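Local coordinates for protein glucose-6-phosphate isomerase (Chlamydia trachomatis D/UW-3/CX, PDB 6OTU) that catalyses the reversible isomerisation of glucose-6-phosphate to fructose-6-phosphate, working as a two-chain assembly with the sugar phosphate bound in its pocket, at residues P466-A469 against G470-A474; P105-H108 against T109-R112; L407-R411 against G412-V416; Y56-T60 against E61-D65. All coordinates share one frame; numbering follows the deposited sequence.

Contact 1: P466-A469 against G470-A474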
loop_
_atom_site.group_PDB
_atom_site.type_symbol
_atom_site.label_atom_id
_atom_site.label_comp_id
_atom_site.label_asym_id
_atom_site.label_seq_id
_atom_site.Cartn_x
_atom_site.Cartn_y
_atom_site.Cartn_z
ATOM N N PRO A 466 -1.634 -17.168 16.010
ATOM C CA PRO A 466 -0.664 -17.881 15.153
ATOM C C PRO A 466 -1.329 -18.857 14.195
ATOM O O PRO A 466 -1.029 -18.850 12.997
ATOM C CB PRO A 466 0.242 -18.592 16.172
ATOM C CG PRO A 466 0.218 -17.693 17.360
ATOM C CD PRO A 466 -1.166 -17.059 17.402
ATOM N N ARG A 467 -2.242 -19.692 14.693
ATOM C CA ARG A 467 -2.902 -20.675 13.836
ATOM C C ARG A 467 -3.684 -19.993 12.716
ATOM O O ARG A 467 -3.530 -20.334 11.534
ATOM C CB ARG A 467 -3.830 -21.559 14.672
ATOM C CG ARG A 467 -4.541 -22.596 13.838
ATOM C CD ARG A 467 -5.266 -23.646 14.660
ATOM N NE ARG A 467 -5.897 -24.618 13.768
ATOM C CZ ARG A 467 -5.463 -25.861 13.577
ATOM N NH1 ARG A 467 -4.394 -26.313 14.236
ATOM N NH2 ARG A 467 -6.110 -26.663 12.738
ATOM N N ILE A 468 -4.506 -18.999 13.077
ATOM C CA ILE A 468 -5.334 -18.301 12.099
ATOM C C ILE A 468 -4.466 -17.537 11.099
ATOM O O ILE A 468 -4.776 -17.488 9.901
ATOM C CB ILE A 468 -6.338 -17.378 12.817
ATOM C CG1 ILE A 468 -7.382 -18.202 13.573
ATOM C CG2 ILE A 468 -7.013 -16.438 11.823
ATOM C CD1 ILE A 468 -8.334 -18.980 12.669
ATOM N N ALA A 469 -3.372 -16.923 11.568
ATOM C CA ALA A 469 -2.418 -16.306 10.647
ATOM C C ALA A 469 -1.908 -17.316 9.627
ATOM O O ALA A 469 -1.833 -17.015 8.429
ATOM C CB ALA A 469 -1.241 -15.697 11.413
ATOM N N GLY A 470 -1.568 -18.523 10.083
ATOM C CA GLY A 470 -1.122 -19.556 9.158
ATOM C C GLY A 470 -2.204 -19.984 8.183
ATOM O O GLY A 470 -1.930 -20.215 7.005
ATOM N N SER A 471 -3.445 -20.103 8.657
ATOM C CA SER A 471 -4.528 -20.464 7.750
ATOM C C SER A 471 -4.768 -19.362 6.722
ATOM O O SER A 471 -4.980 -19.648 5.537
ATOM C CB SER A 471 -5.801 -20.759 8.548
ATOM O OG SER A 471 -5.628 -21.919 9.353
ATOM N N LEU A 472 -4.734 -18.098 7.159
ATOM C CA LEU A 472 -4.953 -16.981 6.245
ATOM C C LEU A 472 -3.864 -16.918 5.188
ATOM O O LEU A 472 -4.140 -16.656 4.012
ATOM C CB LEU A 472 -4.996 -15.665 7.018
ATOM C CG LEU A 472 -6.351 -15.054 7.368
ATOM C CD1 LEU A 472 -6.134 -13.866 8.285
ATOM C CD2 LEU A 472 -7.106 -14.637 6.114
ATOM N N LEU A 473 -2.613 -17.135 5.597
ATOM C CA LEU A 473 -1.523 -17.174 4.633
ATOM C C LEU A 473 -1.763 -18.261 3.597
ATOM O O LEU A 473 -1.762 -17.988 2.392
ATOM C CB LEU A 473 -0.193 -17.388 5.350
ATOM C CG LEU A 473 1.051 -17.459 4.468
ATOM C CD1 LEU A 473 1.372 -16.075 3.938
ATOM C CD2 LEU A 473 2.207 -17.978 5.273
ATOM N N ALA A 474 -2.016 -19.500 4.054
ATOM C CA ALA A 474 -2.194 -20.601 3.114
ATOM C C ALA A 474 -3.420 -20.379 2.235
ATOM O O ALA A 474 -3.418 -20.740 1.051
ATOM C CB ALA A 474 -2.307 -21.943 3.867
#

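Contact 2: P105-H108 against T109-R112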
loop_
_atom_site.group_PDB
_atom_site.type_symbol
_atom_site.label_atom_id
_atom_site.label_comp_id
_atom_site.label_asym_id
_atom_site.label_seq_id
_atom_site.Cartn_x
_atom_site.Cartn_y
_atom_site.Cartn_z
ATOM N N PRO A 105 9.499 -28.874 -9.241
ATOM C CA PRO A 105 8.284 -28.897 -8.413
ATOM C C PRO A 105 8.101 -27.613 -7.617
ATOM O O PRO A 105 8.973 -26.743 -7.543
ATOM C CB PRO A 105 8.506 -30.087 -7.472
ATOM C CG PRO A 105 9.961 -30.364 -7.523
ATOM C CD PRO A 105 10.419 -29.968 -8.885
ATOM N N VAL A 106 6.928 -27.537 -6.983
ATOM C CA VAL A 106 6.413 -26.380 -6.256
ATOM C C VAL A 106 5.907 -26.882 -4.908
ATOM O O VAL A 106 4.800 -27.428 -4.811
ATOM C CB VAL A 106 5.301 -25.693 -7.076
ATOM C CG1 VAL A 106 4.647 -24.561 -6.312
ATOM C CG2 VAL A 106 5.864 -25.228 -8.413
ATOM N N LEU A 107 6.718 -26.731 -3.859
ATOM C CA LEU A 107 6.536 -27.578 -2.685
ATOM C C LEU A 107 6.517 -26.799 -1.369
ATOM O O LEU A 107 6.918 -27.328 -0.326
ATOM C CB LEU A 107 7.614 -28.663 -2.662
ATOM C CG LEU A 107 7.244 -29.856 -3.548
ATOM C CD1 LEU A 107 8.454 -30.758 -3.787
ATOM C CD2 LEU A 107 6.105 -30.628 -2.883
ATOM N N HIS A 108 6.006 -25.563 -1.375
ATOM C CA HIS A 108 5.843 -24.856 -0.108
ATOM C C HIS A 108 4.855 -25.569 0.828
ATOM O O HIS A 108 5.037 -25.517 2.051
ATOM C CB HIS A 108 5.426 -23.405 -0.352
ATOM C CG HIS A 108 4.268 -23.254 -1.288
ATOM N ND1 HIS A 108 4.396 -23.366 -2.656
ATOM C CD2 HIS A 108 2.961 -22.995 -1.051
ATOM C CE1 HIS A 108 3.216 -23.184 -3.221
ATOM N NE2 HIS A 108 2.327 -22.968 -2.268
ATOM N N THR A 109 3.847 -26.283 0.293
ATOM C CA THR A 109 2.953 -27.040 1.178
ATOM C C THR A 109 3.699 -28.125 1.959
ATOM O O THR A 109 3.325 -28.449 3.094
ATOM C CB THR A 109 1.787 -27.674 0.399
ATOM O OG1 THR A 109 2.275 -28.510 -0.655
ATOM C CG2 THR A 109 0.859 -26.606 -0.179
ATOM N N ALA A 110 4.751 -28.699 1.375
ATOM C CA ALA A 110 5.469 -29.755 2.069
ATOM C C ALA A 110 6.274 -29.227 3.261
ATOM O O ALA A 110 6.631 -30.017 4.145
ATOM C CB ALA A 110 6.367 -30.503 1.083
ATOM N N THR A 111 6.541 -27.915 3.329
ATOM C CA THR A 111 7.271 -27.374 4.475
ATOM C C THR A 111 6.450 -27.368 5.759
ATOM O O THR A 111 7.028 -27.198 6.841
ATOM C CB THR A 111 7.770 -25.951 4.203
ATOM O OG1 THR A 111 6.658 -25.062 4.050
ATOM C CG2 THR A 111 8.614 -25.919 2.953
ATOM N N ARG A 112 5.120 -27.544 5.670
ATOM C CA ARG A 112 4.284 -27.713 6.853
ATOM C C ARG A 112 3.491 -29.017 6.861
ATOM O O ARG A 112 2.857 -29.326 7.880
ATOM C CB ARG A 112 3.312 -26.523 7.013
ATOM C CG ARG A 112 2.291 -26.318 5.866
ATOM C CD ARG A 112 2.815 -25.326 4.804
ATOM N NE ARG A 112 1.748 -24.830 3.932
ATOM C CZ ARG A 112 1.811 -23.714 3.202
ATOM N NH1 ARG A 112 2.903 -22.946 3.201
ATOM N NH2 ARG A 112 0.774 -23.371 2.443
HETATM O O HOH W 1 3.244 -26.872 -2.437
#

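Contact 3: L407-R411 against G412-V416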
loop_
_atom_site.group_PDB
_atom_site.type_symbol
_atom_site.label_atom_id
_atom_site.label_comp_id
_atom_site.label_asym_id
_atom_site.label_seq_id
_atom_site.Cartn_x
_atom_site.Cartn_y
_atom_site.Cartn_z
ATOM N N LEU A 407 -13.883 -11.140 15.264
ATOM C CA LEU A 407 -14.847 -10.842 16.315
ATOM C C LEU A 407 -14.197 -10.285 17.581
ATOM O O LEU A 407 -14.893 -9.658 18.388
ATOM C CB LEU A 407 -15.646 -12.101 16.671
ATOM C CG LEU A 407 -16.403 -12.722 15.491
ATOM C CD1 LEU A 407 -17.199 -13.933 15.946
ATOM C CD2 LEU A 407 -17.322 -11.714 14.807
ATOM N N HIS A 408 -12.892 -10.499 17.780
ATOM C CA HIS A 408 -12.249 -10.156 19.038
ATOM C C HIS A 408 -10.857 -9.619 18.793
ATOM O O HIS A 408 -10.184 -10.008 17.837
ATOM C CB HIS A 408 -12.146 -11.362 19.975
ATOM C CG HIS A 408 -13.467 -11.858 20.440
ATOM N ND1 HIS A 408 -14.201 -11.205 21.407
ATOM C CD2 HIS A 408 -14.204 -12.923 20.055
ATOM C CE1 HIS A 408 -15.336 -11.850 21.597
ATOM N NE2 HIS A 408 -15.358 -12.902 20.797
ATOM N N ASN A 409 -10.427 -8.728 19.679
ATOM C CA ASN A 409 -9.094 -8.172 19.536
ATOM C C ASN A 409 -8.040 -9.152 20.065
ATOM O O ASN A 409 -8.343 -10.151 20.741
ATOM C CB ASN A 409 -9.001 -6.811 20.232
ATOM C CG ASN A 409 -9.258 -6.882 21.726
ATOM O OD1 ASN A 409 -8.508 -7.522 22.470
ATOM N ND2 ASN A 409 -10.306 -6.188 22.181
ATOM N N GLN A 410 -6.781 -8.866 19.729
ATOM C CA GLN A 410 -5.686 -9.727 20.151
ATOM C C GLN A 410 -5.190 -9.389 21.551
ATOM O O GLN A 410 -4.829 -10.289 22.315
ATOM C CB GLN A 410 -4.517 -9.628 19.169
ATOM C CG GLN A 410 -4.754 -10.264 17.824
ATOM C CD GLN A 410 -3.538 -10.115 16.921
ATOM O OE1 GLN A 410 -3.216 -9.012 16.472
ATOM N NE2 GLN A 410 -2.836 -11.222 16.681
ATOM N N ARG A 411 -5.172 -8.111 21.916
ATOM C CA ARG A 411 -4.374 -7.695 23.055
ATOM C C ARG A 411 -5.165 -7.537 24.343
ATOM O O ARG A 411 -4.559 -7.250 25.377
ATOM C CB ARG A 411 -3.658 -6.392 22.729
ATOM C CG ARG A 411 -2.610 -6.584 21.653
ATOM C CD ARG A 411 -1.950 -5.290 21.341
ATOM N NE ARG A 411 -1.177 -5.372 20.117
ATOM C CZ ARG A 411 0.148 -5.461 20.084
ATOM N NH1 ARG A 411 0.840 -5.489 21.218
ATOM N NH2 ARG A 411 0.781 -5.518 18.918
ATOM N N GLY A 412 -6.488 -7.699 24.306
ATOM C CA GLY A 412 -7.289 -7.674 25.514
ATOM C C GLY A 412 -7.635 -6.309 26.070
ATOM O O GLY A 412 -8.207 -6.247 27.160
ATOM N N LEU A 413 -7.302 -5.212 25.381
ATOM C CA LEU A 413 -7.646 -3.874 25.857
ATOM C C LEU A 413 -8.845 -3.348 25.074
ATOM O O LEU A 413 -8.809 -3.273 23.840
ATOM C CB LEU A 413 -6.482 -2.890 25.740
ATOM C CG LEU A 413 -6.986 -1.471 26.072
ATOM C CD1 LEU A 413 -7.222 -1.317 27.565
ATOM C CD2 LEU A 413 -6.077 -0.358 25.574
ATOM N N ASP A 414 -9.899 -2.980 25.792
ATOM C CA ASP A 414 -11.117 -2.500 25.160
ATOM C C ASP A 414 -11.916 -1.727 26.199
ATOM O O ASP A 414 -11.537 -1.643 27.370
ATOM C CB ASP A 414 -11.925 -3.659 24.550
ATOM C CG ASP A 414 -12.731 -3.231 23.323
ATOM O OD1 ASP A 414 -13.057 -2.027 23.217
ATOM O OD2 ASP A 414 -13.054 -4.095 22.476
ATOM N N CYS A 415 -13.055 -1.202 25.759
ATOM C CA CYS A 415 -13.749 -0.120 26.438
ATOM C C CYS A 415 -15.193 -0.153 25.975
ATOM O O CYS A 415 -15.447 -0.236 24.770
ATOM C CB CYS A 415 -13.100 1.226 26.083
ATOM S SG CYS A 415 -13.732 2.661 26.932
ATOM N N VAL A 416 -16.129 -0.105 26.916
ATOM C CA VAL A 416 -17.548 -0.031 26.581
ATOM C C VAL A 416 -17.952 1.433 26.487
ATOM O O VAL A 416 -17.797 2.189 27.452
ATOM C CB VAL A 416 -18.408 -0.769 27.611
ATOM C CG1 VAL A 416 -19.856 -0.678 27.204
ATOM C CG2 VAL A 416 -17.957 -2.220 27.701
#

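Contact 4: Y56-T60 against E61-D65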
loop_
_atom_site.group_PDB
_atom_site.type_symbol
_atom_site.label_atom_id
_atom_site.label_comp_id
_atom_site.label_asym_id
_atom_site.label_seq_id
_atom_site.Cartn_x
_atom_site.Cartn_y
_atom_site.Cartn_z
ATOM N N TYR A 56 -17.122 -17.186 5.629
ATOM C CA TYR A 56 -16.929 -16.453 4.384
ATOM C C TYR A 56 -18.303 -16.156 3.801
ATOM O O TYR A 56 -19.051 -17.084 3.474
ATOM C CB TYR A 56 -16.101 -17.279 3.408
ATOM C CG TYR A 56 -15.643 -16.586 2.148
ATOM C CD1 TYR A 56 -14.677 -15.578 2.191
ATOM C CD2 TYR A 56 -16.149 -16.959 0.902
ATOM C CE1 TYR A 56 -14.237 -14.959 1.033
ATOM C CE2 TYR A 56 -15.707 -16.341 -0.271
ATOM C CZ TYR A 56 -14.743 -15.345 -0.194
ATOM O OH TYR A 56 -14.284 -14.714 -1.339
ATOM N N SER A 57 -18.642 -14.871 3.697
ATOM C CA SER A 57 -19.915 -14.414 3.146
ATOM C C SER A 57 -19.653 -13.696 1.832
ATOM O O SER A 57 -18.765 -12.848 1.755
ATOM C CB SER A 57 -20.655 -13.479 4.107
ATOM O OG SER A 57 -22.023 -13.317 3.735
ATOM N N TYR A 58 -20.426 -14.043 0.804
ATOM C CA TYR A 58 -20.295 -13.436 -0.514
ATOM C C TYR A 58 -21.659 -13.067 -1.073
ATOM O O TYR A 58 -21.812 -12.976 -2.293
ATOM C CB TYR A 58 -19.567 -14.363 -1.506
ATOM C CG TYR A 58 -20.086 -15.797 -1.538
ATOM C CD1 TYR A 58 -19.794 -16.684 -0.504
ATOM C CD2 TYR A 58 -20.858 -16.266 -2.603
ATOM C CE1 TYR A 58 -20.252 -17.996 -0.518
ATOM C CE2 TYR A 58 -21.330 -17.590 -2.622
ATOM C CZ TYR A 58 -21.018 -18.449 -1.571
ATOM O OH TYR A 58 -21.461 -19.764 -1.568
ATOM N N ALA A 59 -22.659 -12.879 -0.203
ATOM C CA ALA A 59 -23.933 -12.346 -0.657
ATOM C C ALA A 59 -23.778 -10.958 -1.283
ATOM O O ALA A 59 -24.635 -10.541 -2.070
ATOM C CB ALA A 59 -24.921 -12.317 0.514
ATOM N N THR A 60 -22.701 -10.244 -0.970
ATOM C CA THR A 60 -22.450 -8.929 -1.553
ATOM C C THR A 60 -21.554 -8.985 -2.796
ATOM O O THR A 60 -21.044 -7.948 -3.221
ATOM C CB THR A 60 -21.845 -8.003 -0.495
ATOM O OG1 THR A 60 -20.747 -8.664 0.150
ATOM C CG2 THR A 60 -22.893 -7.638 0.563
ATOM N N GLU A 61 -21.334 -10.170 -3.371
ATOM C CA GLU A 61 -20.776 -10.312 -4.714
ATOM C C GLU A 61 -21.917 -10.422 -5.716
ATOM O O GLU A 61 -23.005 -10.900 -5.387
ATOM C CB GLU A 61 -19.889 -11.555 -4.837
ATOM C CG GLU A 61 -18.719 -11.630 -3.868
ATOM C CD GLU A 61 -17.491 -10.930 -4.381
ATOM O OE1 GLU A 61 -17.541 -10.366 -5.499
ATOM O OE2 GLU A 61 -16.476 -10.922 -3.652
ATOM N N ARG A 62 -21.666 -9.969 -6.945
ATOM C CA ARG A 62 -22.685 -9.971 -8.001
ATOM C C ARG A 62 -22.764 -11.357 -8.646
ATOM O O ARG A 62 -22.442 -11.563 -9.819
ATOM C CB ARG A 62 -22.384 -8.895 -9.036
ATOM C CG ARG A 62 -22.388 -7.483 -8.477
ATOM C CD ARG A 62 -22.414 -6.432 -9.584
ATOM N NE ARG A 62 -23.728 -6.296 -10.199
ATOM C CZ ARG A 62 -24.003 -5.443 -11.180
ATOM N NH1 ARG A 62 -23.037 -4.669 -11.656
ATOM N NH2 ARG A 62 -25.231 -5.366 -11.690
ATOM N N VAL A 63 -23.210 -12.325 -7.847
ATOM C CA VAL A 63 -23.336 -13.712 -8.289
ATOM C C VAL A 63 -24.675 -14.262 -7.811
ATOM O O VAL A 63 -25.167 -13.895 -6.737
ATOM C CB VAL A 63 -22.160 -14.581 -7.784
ATOM C CG1 VAL A 63 -20.858 -14.165 -8.466
ATOM C CG2 VAL A 63 -22.020 -14.491 -6.267
ATOM N N ASP A 64 -25.282 -15.116 -8.632
ATOM C CA ASP A 64 -26.487 -15.860 -8.289
ATOM C C ASP A 64 -26.218 -17.341 -8.545
ATOM O O ASP A 64 -25.114 -17.728 -8.950
ATOM C CB ASP A 64 -27.707 -15.351 -9.077
ATOM C CG ASP A 64 -27.476 -15.342 -10.597
ATOM O OD1 ASP A 64 -26.537 -16.014 -11.066
ATOM O OD2 ASP A 64 -28.245 -14.679 -11.330
ATOM N N ASP A 65 -27.246 -18.175 -8.317
ATOM C CA ASP A 65 -27.050 -19.624 -8.349
ATOM C C ASP A 65 -26.606 -20.112 -9.729
ATOM O O ASP A 65 -25.762 -21.013 -9.836
ATOM C CB ASP A 65 -28.343 -20.316 -7.898
ATOM C CG ASP A 65 -28.595 -20.141 -6.403
ATOM O OD1 ASP A 65 -27.706 -19.577 -5.713
ATOM O OD2 ASP A 65 -29.655 -20.563 -5.910
#

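Contact 1: P466-A469 against G470-A474
Four consecutive i to i+4 backbone hydrogen bonds tie Pro-466 to Gly-470, Arg-467 to Ser-471, Ile-468 to Leu-472 and Ala-469 to Leu-473. They form the first turns of the alpha helix 466-487, a helix of the phosphoglucose isomerase fold; most of the residues here are buried, while Arg-467 is exposed. The shortest of the four runs from Leu-472 N to Ile-468 O at 2.8 Å, with an N-H...O angle of 163°.

Side chains meet one turn apart on the flank where Ile-468 and Leu-472 follow each other. Their branches approach only loosely, Ile-468 CG2 standing 4.5 Å from Leu-472 CD1, and Phe-54 of strand 54-57 packs against both. The CB of Leu-472 is nearer to the backbone, resting 3.4 Å from Ile-468 O.

Another flank carries Arg-467 and Ser-471, which face helix 287-303. Ser-471 OG is anti to its own carbonyl carbon (chi1 -66°), a torsion that turns the hydroxyl back along the helix; its hydrogen bond goes to Gly-296 O, which fastens this buried polar group to the neighbouring helix. Ala-469 packs on Met-167 and Met-171 of helix 162-172, and Leu-473 reaches toward Phe-293. With CG anti to the backbone N (chi1 180°), Leu-473 carries its branched end away from the preceding turn, while its CB stays 3.5 Å from Ala-469 O.

Contact 2: P105-H108 against T109-R112
Thr-109 follows directly on His-108, and its backbone N lies 3.4 Å from His-108 CG, approaching the ring obliquely. The same N-H donates to a water that in turn donates to Val-106 O, bridging the two segments; this water sits 3.7 Å above the imidazole plane, over the ring centre. Ala-110 N makes a weak bond to Leu-107 O, and its CB touches Leu-107 CD2 at 4.0 Å. The chain is here entering the short helix 110-113 from the loop after helix 80-89. Thr-111 then grips one carbonyl oxygen twice: its OG1, tucked over its own backbone (chi1 65°), donates to His-108 O at 2.6 Å in the carbonyl plane, and its N reaches the same oxygen from above that plane at 3.1 Å. Arg-112 bends at chi2 (-93°) to run alongside His-108, with NH2 near the ring plane at its edge, 4.1 Å from CD2. The two planes are 66° apart, and one guanidinium face covers His-108 C. Thr-273 OG1 is hydrogen-bonded to both Thr-111 OG1 and Arg-112 NH1, and the His-108 ring stacks with Phe-270. Salt bridges from Arg-112 NE to Asp-301 and from NH2 to Glu-477 fix the rotation of the guanidinium.

Contact 3: L407-R411 against G412-V416
Asn-409 OD1 accepts a hydrogen bond from Gly-412 N at 2.7 Å, a side-chain-to-backbone bond to the residue three further on, in a surface loop between strands 401-406 and 416-417. The N-H...O angle is 144°. The Asn-409 amide stands over its own main chain (chi1 62°), a torsion that swings OD1 across the bend to the glycine. Gly-412 has a positive phi, a conformation that favours glycine, and its CA lies 3.3 Å from the same oxygen.

The other end of the amide faces Asp-414. Asn-409 ND2 and Asp-414 OD2 are 3.5 Å apart, with the amide and carboxylate planes 55° apart. Both atoms have a hydrogen bond to Ser-423 OG, which draws the two side chains together at the start of helix 422-439.

Farther out, the second subunit reaches the same bend: Asp-190 of that chain accepts from the backbone N atoms of Gln-410 and Arg-411, and Leu-196 of that chain packs on Leu-413. The loop thereby takes part in the dimer interface. On its own chain, Gln-410 NE2 bonds to Ala-170 O and Ser-174 OG. Asp-414 OD1 accepts from Ser-422 N and also from Cys-415 N, which meets it on the anti side at 2.7 Å.

Contact 4: Y56-T60 against E61-D65
With CG opposite its own carbonyl carbon (chi1 -58°), Glu-61 lays that atom against Tyr-58, an aliphatic touch in which Glu-61 CG lies 3.7 Å from Tyr-58 CB; a sharp bend at chi2 (-87°) then turns the carboxylate. These residues are the ends of a type I beta turn from Tyr-58 to Glu-61, closed by a bond from Glu-61 N to Tyr-58 O of 3.0 Å. Glu-61 CB also rests 3.5 Å from Tyr-58 O, covering the same carbonyl. Beyond the turn, the inverse gamma turn centred on Arg-62 carries the chain back past the tyrosine. The Tyr-58 ring, directed by a chi1 of 48°, presents its edge to Val-63, whose CG2 lies near the ring plane, 4.2 Å from CD2. The carboxylate of Glu-61 is held by Asn-324 through OE1, and Thr-60 OG1 is hydrogen-bonded to Ser-456 O. Asp-64 OD1 caps Cys-67 N at the start of helix 65-77. The segment runs from strand 54-57 through the turn to helix 65-77, with strand 456-461 beside it and helix 313-327 packing on Tyr-58 through Leu-316 and on Val-63 through Trp-323.

Along the chain the order is contact 4, contact 2, contact 3, contact 1. Contacts 1 and 2 touch, Ala-474 CB packing 3.7 Å from Arg-112 NH2; helix 466-487 thus packs on the Arg-112 side chain, which also forms a salt bridge to Glu-477 of that helix. Contacts 3 and 4 both leave the mixed six-stranded sheet, from strands 401-406 and 54-57, with centres about 30 Å apart; strand 456-461 lies between those strands and precedes the helix of contact 1. Contacts 2 and 3 are the farthest apart, their centres about 35 Å from each other. Contact 2 lies nearest the bound sugar phosphate, the side chain of His-108 being about 10 Å from it; contact 3, and at Ser-57 contact 4, meet the second subunit.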